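Local coordinates for regulator of G-protein signaling 16 (Mus musculus, PDB 3C7L), which switches off G protein signalling by speeding GTP hydrolysis on G protein alpha subunits, the chain here being essentially its helical RGS domain, at residues D14-G17 with W18-F22; A33-H36 with A37-T41; R126-S130 with P131-D135. One frame throughout, in Å; residues are numbered along the deposited sequence.

Contact 1 of 3, residues D14-G17 with W18-F22; sequences DVLG and WRESF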
ATOM      1  N   ASP A  14      14.022  17.168  -3.189  1.00 27.28           N
ATOM      2  CA  ASP A  14      13.494  15.793  -2.945  1.00 24.11           C
ATOM      3  C   ASP A  14      12.532  15.792  -1.766  1.00 21.29           C
ATOM      4  O   ASP A  14      11.394  15.341  -1.882  1.00 18.84           O
ATOM      5  CB  ASP A  14      14.654  14.821  -2.677  1.00 25.36           C
ATOM      6  CG  ASP A  14      14.178  13.414  -2.343  1.00 27.21           C
ATOM      7  OD1 ASP A  14      13.193  12.948  -2.956  1.00 28.65           O
ATOM      8  OD2 ASP A  14      14.800  12.763  -1.476  1.00 27.53           O
ATOM      9  N   VAL A  15      12.993  16.310  -0.632  1.00 19.23           N
ATOM     10  CA  VAL A  15      12.166  16.365   0.568  1.00 16.36           C
ATOM     11  C   VAL A  15      10.963  17.287   0.343  1.00 15.21           C
ATOM     12  O   VAL A  15       9.893  17.087   0.925  1.00 14.35           O
ATOM     13  CB  VAL A  15      13.006  16.840   1.779  1.00 16.51           C
ATOM     14  CG1 VAL A  15      12.135  16.988   3.008  1.00 15.89           C
ATOM     15  CG2 VAL A  15      14.110  15.832   2.050  1.00 16.91           C
ATOM     16  N   LEU A  16      11.139  18.284  -0.518  1.00 14.34           N
ATOM     17  CA  LEU A  16      10.072  19.222  -0.836  1.00 12.71           C
ATOM     18  C   LEU A  16       8.977  18.457  -1.571  1.00 12.70           C
ATOM     19  O   LEU A  16       7.787  18.631  -1.302  1.00 11.37           O
ATOM     20  CB  LEU A  16      10.613  20.351  -1.724  1.00 13.89           C
ATOM     21  CG  LEU A  16       9.757  21.590  -2.020  1.00 14.55           C
ATOM     22  CD1 LEU A  16      10.565  22.588  -2.837  1.00 13.99           C
ATOM     23  CD2 LEU A  16       8.522  21.213  -2.778  1.00 15.11           C
ATOM     24  N   GLY A  17       9.385  17.597  -2.499  1.00 10.33           N
ATOM     25  CA  GLY A  17       8.407  16.826  -3.241  1.00  9.90           C
ATOM     26  C   GLY A  17       7.512  15.960  -2.367  1.00  8.06           C
ATOM     27  O   GLY A  17       6.348  15.745  -2.696  1.00  7.43           O
ATOM     28  N   TRP A  18       8.043  15.460  -1.256  1.00  7.75           N
ATOM     29  CA  TRP A  18       7.258  14.604  -0.369  1.00  7.23           C
ATOM     30  C   TRP A  18       5.984  15.275   0.137  1.00  7.85           C
ATOM     31  O   TRP A  18       4.979  14.600   0.381  1.00  7.47           O
ATOM     32  CB  TRP A  18       8.081  14.152   0.842  1.00  7.80           C
ATOM     33  CG  TRP A  18       9.366  13.447   0.536  1.00  6.83           C
ATOM     34  CD1 TRP A  18       9.890  13.162  -0.692  1.00  8.02           C
ATOM     35  CD2 TRP A  18      10.333  13.012   1.495  1.00  9.13           C
ATOM     36  NE1 TRP A  18      11.133  12.584  -0.556  1.00  6.42           N
ATOM     37  CE2 TRP A  18      11.427  12.482   0.779  1.00  8.09           C
ATOM     38  CE3 TRP A  18      10.381  13.024   2.897  1.00  7.93           C
ATOM     39  CZ2 TRP A  18      12.563  11.974   1.418  1.00  6.27           C
ATOM     40  CZ3 TRP A  18      11.510  12.518   3.532  1.00  8.30           C
ATOM     41  CH2 TRP A  18      12.585  12.002   2.792  1.00  7.25           C
ATOM     42  N   ARG A  19       6.011  16.591   0.328  1.00  8.21           N
ATOM     43  CA  ARG A  19       4.795  17.250   0.790  1.00 11.34           C
ATOM     44  C   ARG A  19       3.978  17.839  -0.355  1.00 11.77           C
ATOM     45  O   ARG A  19       2.843  18.260  -0.155  1.00 13.33           O
ATOM     46  CB  ARG A  19       5.106  18.306   1.857  1.00 13.36           C
ATOM     47  CG  ARG A  19       6.069  19.382   1.453  1.00 17.04           C
ATOM     48  CD  ARG A  19       6.718  19.982   2.697  1.00 20.16           C
ATOM     49  NE  ARG A  19       6.581  21.431   2.750  1.00 22.88           N
ATOM     50  CZ  ARG A  19       6.954  22.255   1.778  1.00 24.92           C
ATOM     51  NH1 ARG A  19       7.495  21.781   0.666  1.00 27.61           N
ATOM     52  NH2 ARG A  19       6.775  23.559   1.914  1.00 26.50           N
ATOM     53  N   GLU A  20       4.545  17.862  -1.557  1.00 11.59           N
ATOM     54  CA  GLU A  20       3.801  18.366  -2.709  1.00 12.35           C
ATOM     55  C   GLU A  20       2.920  17.245  -3.260  1.00 12.81           C
ATOM     56  O   GLU A  20       1.864  17.501  -3.839  1.00 11.20           O
ATOM     57  CB  GLU A  20       4.739  18.825  -3.827  1.00 12.98           C
ATOM     58  CG  GLU A  20       5.555  20.064  -3.542  1.00 16.40           C
ATOM     59  CD  GLU A  20       6.358  20.490  -4.759  1.00 18.63           C
ATOM     60  OE1 GLU A  20       6.926  19.604  -5.428  1.00 19.51           O
ATOM     61  OE2 GLU A  20       6.430  21.706  -5.043  1.00 19.83           O
ATOM     62  N   SER A  21       3.368  16.005  -3.081  1.00 13.09           N
ATOM     63  CA  SER A  21       2.635  14.847  -3.585  1.00 11.33           C
ATOM     64  C   SER A  21       2.970  13.554  -2.862  1.00  9.28           C
ATOM     65  O   SER A  21       4.138  13.205  -2.713  1.00  8.67           O
ATOM     66  CB  SER A  21       2.929  14.661  -5.075  1.00 11.48           C
ATOM     67  OG  SER A  21       2.437  13.413  -5.532  1.00 14.60           O
ATOM     68  N   PHE A  22       1.943  12.832  -2.433  1.00  8.02           N
ATOM     69  CA  PHE A  22       2.146  11.561  -1.751  1.00  9.52           C
ATOM     70  C   PHE A  22       2.865  10.593  -2.703  1.00  7.78           C
ATOM     71  O   PHE A  22       3.648   9.738  -2.278  1.00  8.80           O
ATOM     72  CB  PHE A  22       0.790  10.998  -1.307  1.00 10.11           C
ATOM     73  CG  PHE A  22       0.888   9.789  -0.415  1.00 10.47           C
ATOM     74  CD1 PHE A  22       1.895   9.688   0.542  1.00 11.38           C
ATOM     75  CD2 PHE A  22      -0.041   8.761  -0.515  1.00 10.70           C
ATOM     76  CE1 PHE A  22       1.975   8.578   1.386  1.00  9.98           C
ATOM     77  CE2 PHE A  22       0.030   7.646   0.324  1.00 11.51           C
ATOM     78  CZ  PHE A  22       1.039   7.554   1.276  1.00  9.76           C
TER

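Contact 2 of 3, residues A33-H36 with A37-T41; sequences AAFH and AFLKT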
ATOM      1  N   ALA A  33      11.514   4.980   3.494  1.00  7.67           N
ATOM      2  CA  ALA A  33      12.123   4.429   4.705  1.00  8.08           C
ATOM      3  C   ALA A  33      11.650   5.173   5.947  1.00  8.10           C
ATOM      4  O   ALA A  33      11.311   4.559   6.959  1.00  6.69           O
ATOM      5  CB  ALA A  33      13.649   4.488   4.610  1.00  8.29           C
ATOM      6  N   ALA A  34      11.623   6.499   5.867  1.00  8.13           N
ATOM      7  CA  ALA A  34      11.190   7.316   6.995  1.00  8.17           C
ATOM      8  C   ALA A  34       9.711   7.097   7.303  1.00  8.03           C
ATOM      9  O   ALA A  34       9.318   6.949   8.466  1.00  6.61           O
ATOM     10  CB  ALA A  34      11.447   8.789   6.698  1.00  7.54           C
ATOM     11  N   PHE A  35       8.892   7.076   6.255  1.00  8.24           N
ATOM     12  CA  PHE A  35       7.460   6.887   6.432  1.00  7.39           C
ATOM     13  C   PHE A  35       7.147   5.477   6.944  1.00  6.99           C
ATOM     14  O   PHE A  35       6.245   5.303   7.753  1.00  8.10           O
ATOM     15  CB  PHE A  35       6.715   7.164   5.115  1.00  5.81           C
ATOM     16  CG  PHE A  35       5.213   7.205   5.259  1.00  5.36           C
ATOM     17  CD1 PHE A  35       4.618   7.922   6.294  1.00  7.06           C
ATOM     18  CD2 PHE A  35       4.392   6.544   4.347  1.00  5.77           C
ATOM     19  CE1 PHE A  35       3.221   7.979   6.423  1.00  8.14           C
ATOM     20  CE2 PHE A  35       2.997   6.594   4.461  1.00  7.83           C
ATOM     21  CZ  PHE A  35       2.410   7.312   5.499  1.00  6.47           C
ATOM     22  N   HIS A  36       7.897   4.480   6.483  1.00  8.16           N
ATOM     23  CA  HIS A  36       7.667   3.107   6.925  1.00  7.63           C
ATOM     24  C   HIS A  36       7.894   3.007   8.432  1.00  8.23           C
ATOM     25  O   HIS A  36       7.094   2.410   9.151  1.00  5.24           O
ATOM     26  CB  HIS A  36       8.593   2.132   6.177  1.00  7.78           C
ATOM     27  CG  HIS A  36       8.309   0.687   6.461  1.00  8.35           C
ATOM     28  ND1 HIS A  36       8.900  -0.000   7.499  1.00  9.90           N
ATOM     29  CD2 HIS A  36       7.457  -0.185   5.873  1.00  9.25           C
ATOM     30  CE1 HIS A  36       8.424  -1.233   7.540  1.00  8.64           C
ATOM     31  NE2 HIS A  36       7.546  -1.371   6.564  1.00  7.81           N
ATOM     32  N   ALA A  37       8.976   3.613   8.908  1.00 10.05           N
ATOM     33  CA  ALA A  37       9.293   3.589  10.332  1.00  7.89           C
ATOM     34  C   ALA A  37       8.220   4.310  11.140  1.00  8.51           C
ATOM     35  O   ALA A  37       7.844   3.856  12.224  1.00  8.67           O
ATOM     36  CB  ALA A  37      10.647   4.225  10.572  1.00  9.52           C
ATOM     37  N   PHE A  38       7.722   5.428  10.612  1.00  6.12           N
ATOM     38  CA  PHE A  38       6.681   6.186  11.295  1.00  7.84           C
ATOM     39  C   PHE A  38       5.441   5.304  11.448  1.00  7.36           C
ATOM     40  O   PHE A  38       4.842   5.235  12.524  1.00  7.08           O
ATOM     41  CB  PHE A  38       6.329   7.448  10.496  1.00  7.66           C
ATOM     42  CG  PHE A  38       5.254   8.290  11.128  1.00  7.55           C
ATOM     43  CD1 PHE A  38       5.541   9.113  12.214  1.00  9.35           C
ATOM     44  CD2 PHE A  38       3.947   8.249  10.642  1.00  7.09           C
ATOM     45  CE1 PHE A  38       4.536   9.888  12.811  1.00  7.67           C
ATOM     46  CE2 PHE A  38       2.937   9.020  11.233  1.00  8.51           C
ATOM     47  CZ  PHE A  38       3.235   9.839  12.316  1.00  9.93           C
ATOM     48  N   LEU A  39       5.064   4.629  10.363  1.00  8.06           N
ATOM     49  CA  LEU A  39       3.902   3.745  10.364  1.00  6.93           C
ATOM     50  C   LEU A  39       4.065   2.540  11.290  1.00  6.97           C
ATOM     51  O   LEU A  39       3.123   2.131  11.960  1.00  7.02           O
ATOM     52  CB  LEU A  39       3.613   3.257   8.939  1.00  4.56           C
ATOM     53  CG  LEU A  39       3.203   4.345   7.945  1.00  7.49           C
ATOM     54  CD1 LEU A  39       2.891   3.735   6.585  1.00  6.79           C
ATOM     55  CD2 LEU A  39       1.991   5.083   8.481  1.00  6.03           C
ATOM     56  N   LYS A  40       5.261   1.971  11.322  1.00  8.98           N
ATOM     57  CA  LYS A  40       5.526   0.805  12.161  1.00 10.85           C
ATOM     58  C   LYS A  40       5.305   1.088  13.646  1.00 11.17           C
ATOM     59  O   LYS A  40       4.835   0.219  14.390  1.00  9.46           O
ATOM     60  CB  LYS A  40       6.962   0.316  11.933  1.00 13.57           C
ATOM     61  CG  LYS A  40       7.263  -1.038  12.545  1.00 18.53           C
ATOM     62  CD  LYS A  40       8.628  -1.552  12.099  1.00 23.03           C
ATOM     63  CE  LYS A  40       8.881  -2.974  12.590  1.00 24.18           C
ATOM     64  NZ  LYS A  40      10.159  -3.534  12.057  1.00 27.87           N
ATOM     65  N   THR A  41       5.631   2.298  14.086  1.00 11.08           N
ATOM     66  CA  THR A  41       5.451   2.625  15.494  1.00 13.44           C
ATOM     67  C   THR A  41       3.974   2.681  15.884  1.00 11.60           C
ATOM     68  O   THR A  41       3.642   2.629  17.071  1.00 13.59           O
ATOM     69  CB  THR A  41       6.134   3.956  15.867  1.00 12.99           C
ATOM     70  OG1 THR A  41       5.447   5.041  15.234  1.00 17.11           O
ATOM     71  CG2 THR A  41       7.592   3.945  15.417  1.00 11.37           C
TER

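Contact 3 of 3, residues R126-S130 with P131-D135; sequences RFLKS and PAYRD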
ATOM      1  N   ARG A 126       0.258  13.442   9.244  1.00  8.35           N
ATOM      2  CA  ARG A 126       0.859  13.451  10.573  1.00  8.08           C
ATOM      3  C   ARG A 126       2.362  13.193  10.479  1.00  6.62           C
ATOM      4  O   ARG A 126       3.144  13.697  11.290  1.00  4.75           O
ATOM      5  CB  ARG A 126       0.176  12.428  11.499  1.00 10.28           C
ATOM      6  CG  ARG A 126      -1.219  12.879  11.934  1.00  9.71           C
ATOM      7  CD  ARG A 126      -1.871  11.982  12.978  1.00 10.54           C
ATOM      8  NE  ARG A 126      -2.241  10.666  12.463  1.00 10.37           N
ATOM      9  CZ  ARG A 126      -1.501   9.571  12.595  1.00 12.73           C
ATOM     10  NH1 ARG A 126      -0.335   9.623  13.227  1.00 12.56           N
ATOM     11  NH2 ARG A 126      -1.938   8.416  12.111  1.00 11.40           N
ATOM     12  N   PHE A 127       2.765  12.421   9.476  1.00  6.21           N
ATOM     13  CA  PHE A 127       4.182  12.126   9.262  1.00  6.18           C
ATOM     14  C   PHE A 127       4.907  13.419   8.925  1.00  6.27           C
ATOM     15  O   PHE A 127       6.026  13.659   9.393  1.00  6.82           O
ATOM     16  CB  PHE A 127       4.369  11.147   8.090  1.00  7.63           C
ATOM     17  CG  PHE A 127       5.790  11.089   7.563  1.00  9.00           C
ATOM     18  CD1 PHE A 127       6.824  10.595   8.355  1.00  7.91           C
ATOM     19  CD2 PHE A 127       6.089  11.544   6.279  1.00 10.32           C
ATOM     20  CE1 PHE A 127       8.137  10.553   7.880  1.00 10.76           C
ATOM     21  CE2 PHE A 127       7.403  11.506   5.794  1.00 11.37           C
ATOM     22  CZ  PHE A 127       8.426  11.010   6.597  1.00 10.23           C
ATOM     23  N   LEU A 128       4.272  14.239   8.094  1.00  6.13           N
ATOM     24  CA  LEU A 128       4.867  15.504   7.676  1.00  7.96           C
ATOM     25  C   LEU A 128       5.013  16.485   8.827  1.00  9.77           C
ATOM     26  O   LEU A 128       5.859  17.376   8.784  1.00  9.91           O
ATOM     27  CB  LEU A 128       4.034  16.136   6.561  1.00  6.83           C
ATOM     28  CG  LEU A 128       3.938  15.315   5.271  1.00  7.98           C
ATOM     29  CD1 LEU A 128       3.051  16.057   4.269  1.00  7.21           C
ATOM     30  CD2 LEU A 128       5.332  15.082   4.691  1.00  4.29           C
ATOM     31  N   LYS A 129       4.194  16.320   9.858  1.00  9.95           N
ATOM     32  CA  LYS A 129       4.245  17.207  11.014  1.00 14.32           C
ATOM     33  C   LYS A 129       4.997  16.584  12.184  1.00 15.21           C
ATOM     34  O   LYS A 129       4.872  17.036  13.321  1.00 18.73           O
ATOM     35  CB  LYS A 129       2.821  17.583  11.439  1.00 17.76           C
ATOM     36  CG  LYS A 129       2.081  18.378  10.378  1.00 21.06           C
ATOM     37  CD  LYS A 129       0.595  18.481  10.670  1.00 24.09           C
ATOM     38  CE  LYS A 129      -0.129  19.134   9.501  1.00 25.18           C
ATOM     39  NZ  LYS A 129      -1.610  19.009   9.616  1.00 27.23           N
ATOM     40  N   SER A 130       5.787  15.552  11.901  1.00 12.97           N
ATOM     41  CA  SER A 130       6.554  14.870  12.938  1.00 12.19           C
ATOM     42  C   SER A 130       8.043  15.158  12.766  1.00 12.44           C
ATOM     43  O   SER A 130       8.472  15.647  11.722  1.00 11.85           O
ATOM     44  CB  SER A 130       6.341  13.365  12.842  1.00 10.98           C
ATOM     45  OG  SER A 130       7.028  12.851  11.719  1.00  9.45           O
ATOM     46  N   PRO A 131       8.848  14.863  13.795  1.00 12.12           N
ATOM     47  CA  PRO A 131      10.284  15.117  13.676  1.00 13.18           C
ATOM     48  C   PRO A 131      10.902  14.310  12.540  1.00 12.96           C
ATOM     49  O   PRO A 131      11.866  14.751  11.917  1.00 14.50           O
ATOM     50  CB  PRO A 131      10.819  14.691  15.038  1.00 13.01           C
ATOM     51  CG  PRO A 131       9.679  15.032  15.957  1.00 11.88           C
ATOM     52  CD  PRO A 131       8.493  14.510  15.179  1.00 13.44           C
ATOM     53  N   ALA A 132      10.341  13.128  12.280  1.00 12.25           N
ATOM     54  CA  ALA A 132      10.846  12.239  11.234  1.00 12.54           C
ATOM     55  C   ALA A 132      10.935  12.941   9.883  1.00 13.79           C
ATOM     56  O   ALA A 132      11.814  12.636   9.077  1.00 12.11           O
ATOM     57  CB  ALA A 132       9.964  10.993  11.132  1.00 16.42           C
ATOM     58  N   TYR A 133      10.026  13.878   9.634  1.00 10.81           N
ATOM     59  CA  TYR A 133      10.055  14.631   8.388  1.00 11.02           C
ATOM     60  C   TYR A 133      10.660  16.015   8.622  1.00 10.27           C
ATOM     61  O   TYR A 133      11.545  16.450   7.885  1.00 10.19           O
ATOM     62  CB  TYR A 133       8.646  14.808   7.808  1.00 10.21           C
ATOM     63  CG  TYR A 133       8.651  15.675   6.568  1.00 11.12           C
ATOM     64  CD1 TYR A 133       9.121  15.181   5.350  1.00 11.53           C
ATOM     65  CD2 TYR A 133       8.281  17.017   6.635  1.00 12.99           C
ATOM     66  CE1 TYR A 133       9.225  16.004   4.233  1.00 10.75           C
ATOM     67  CE2 TYR A 133       8.383  17.848   5.525  1.00 13.47           C
ATOM     68  CZ  TYR A 133       8.857  17.337   4.330  1.00 12.33           C
ATOM     69  OH  TYR A 133       8.963  18.165   3.237  1.00 10.11           O
ATOM     70  N   ARG A 134      10.178  16.699   9.658  1.00 11.21           N
ATOM     71  CA  ARG A 134      10.643  18.043   9.977  1.00 11.62           C
ATOM     72  C   ARG A 134      12.151  18.180  10.134  1.00 12.57           C
ATOM     73  O   ARG A 134      12.718  19.204   9.759  1.00 11.92           O
ATOM     74  CB  ARG A 134       9.943  18.554  11.237  1.00 12.42           C
ATOM     75  CG  ARG A 134       8.504  18.961  11.000  1.00 13.17           C
ATOM     76  CD  ARG A 134       7.851  19.449  12.276  1.00 12.86           C
ATOM     77  NE  ARG A 134       6.517  19.988  12.030  1.00 13.43           N
ATOM     78  CZ  ARG A 134       5.645  20.269  12.994  1.00 13.65           C
ATOM     79  NH1 ARG A 134       5.970  20.058  14.262  1.00 12.21           N
ATOM     80  NH2 ARG A 134       4.454  20.766  12.692  1.00 10.67           N
ATOM     81  N   ASP A 135      12.804  17.162  10.684  1.00 13.65           N
ATOM     82  CA  ASP A 135      14.252  17.214  10.865  1.00 15.01           C
ATOM     83  C   ASP A 135      14.976  17.130   9.517  1.00 16.02           C
ATOM     84  O   ASP A 135      16.075  17.658   9.361  1.00 14.57           O
ATOM     85  CB  ASP A 135      14.720  16.067  11.769  1.00 17.97           C
ATOM     86  CG  ASP A 135      14.261  16.230  13.212  1.00 21.33           C
ATOM     87  OD1 ASP A 135      14.431  15.277  14.002  1.00 22.78           O
ATOM     88  OD2 ASP A 135      13.734  17.309  13.560  1.00 22.98           O
TER

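Contact 1 of 3, residues D14-G17 with W18-F22
D14, just ahead of the short, weakly bonded helix 15-20, and W18, four residues on, illustrate how an indole can be held by the turn before it. The polar link is a weak hydrogen bond, W18 NE1 giving its hydrogen to D14 OD1 across 3.2 Å. Carboxylate and indole planes stand 87° apart, and the second oxygen, OD2, lies 3.7 Å from W18 CZ2. The backbone of D14 joins in, its O only 2.9 Å from W18 CD1.

The apolar part is a CH-pi contact. W18 CG sits beside its own backbone N (chi1 -56°), which folds the indole back along the helix until V15 CA stands over the five-membered ring, 3.9 Å from its centroid and 5° off the normal. Farther out, V15 CG2 touches W18 CH2 at 4.2 Å. An alanine here would be likely to leave the D14 carboxylate without its N-H partner and to open a gap beneath V15.

Backbone bonding is irregular. W18 N is shared weakly between D14 O and V15 O, R19 N reaches L16 O at 3.2 Å, and S21 N closes on G17 O at 3.0 Å. On the outer side, R19 NH1 lies 3.5 Å from L16 CG, which approaches the guanidinium at its edge.

Beyond this turn, S21 N-caps helix 22-25 through a weak bond to D23 N. The carbonyls of V15 and W18 accept the hydroxyls of Y133 and Y124, and R19 rests on L128, so helix 15-20 is tied to both helix 109-128 and the C-terminal helix 131-134.

Contact 2 of 3, residues A33-H36 with A37-T41
F35 and L39 pair one turn apart on helix 29-40 of the all-helical RGS domain, a worked case of an amphipathic helix whose i to i+4 contacts differ from one side to the other. The inner side is tight. With F35 CG anti to the backbone N (chi1 -171°), the phenyl ring leans along the helix and offers a face to L39. There CD1 makes a CH-pi contact, 3.8 Å from the ring centroid, displaced toward the rim above CE2. The other methyl, CD2, lies 3.7 Å from F35 CZ, so both branches of the leucine grip the ring. L39 CG also closes to 3.2 Å from F35 O, the same carbonyl that takes the hydrogen of L39 N at 2.9 Å. F38 joins more loosely, its CD2 standing 4.3 Å from F35 CE1.

This inner side faces two other helices. F35 meets the ring of F127 on helix 109-128, and L39 touches E45 and L48 on helix 45-57.

The outer side is sparse. A33, A37 and K40 are exposed, and K40 runs fully extended away from the preceding turn, only its CB coming within 3.5 Å of H36 O. H36 bridges the two regimes: its NE2 is hydrogen-bonded to E49, while ND1 stays 5.9 Å from K40 NZ, too far for contact. Regular bonds from A37 N to A33 O, F38 N to A34 O and K40 N to H36 O run beneath both sides. At T41 the hydroxyl turns back toward the chain, OG1 donating to F38 O at 2.8 Å.

Contact 3 of 3, residues R126-S130 with P131-D135
Y133 folds back onto F127 and L128 across the sharp turn that joins helix 109-128 to the short helix 131-134 of the RGS domain, with S130 as N-cap and P131 in the first turn. Its side chain shows how one tyrosine can fasten its own short helix to the end of the one before it. CB comes first, 3.3 Å from F127 O, and also makes a CH-pi contact over the F127 ring, 4.1 Å from the centroid. A chi1 of 176°, placing CG anti to the backbone N, then carries the ring across L128. CG, CD1 and CE1 all meet L128 CD2, a methyl centred on one ring face, 3.8 Å from the centroid and 9° off the normal. Y133 CD2 lies 3.3 Å from L128 O. Toward F127 the tyrosine turns an edge, in an offset edge-to-face pair. The tip, OH, passes beyond the turn to hydrogen-bond V15 O on helix 15-20. Phosphorylation of this tyrosine is inferred by similarity; here the hydroxyl is unmodified.

R134 does something similar on the outer side, laying its guanidinium over the K129 carbonyl, with CZ 3.3 Å from K129 O. Within the turn, A132 sets its CB against F127 CE1.

The turn itself is knotted by carbonyls with two donors each. S130 O takes Y133 N from above its plane and R134 N, at 2.9 Å, almost straight on. F127 O accepts S130 N and, from the same face of its plane, the serine hydroxyl, whose OG lies 2.7 Å away.

In the fold
The three contacts follow one another along the chain yet gather at one end of the RGS domain, where the N- and C-terminal helices pack together. Centres lie about 16 Å apart for contacts 1 and 2, 12 Å for contacts 1 and 3, and 11 Å for contacts 2 and 3. Contact 3, at the end of helix 109-128, touches both others: Y133 and L128 meet helix 15-20, while F127 and R126 meet helix 29-40. Contacts 1 and 2 also join directly where F22 packs on F35. Sequence-distant turns thus close one terminal bundle, part of the compact helical domain through which RGS16 acts on G protein alpha subunits.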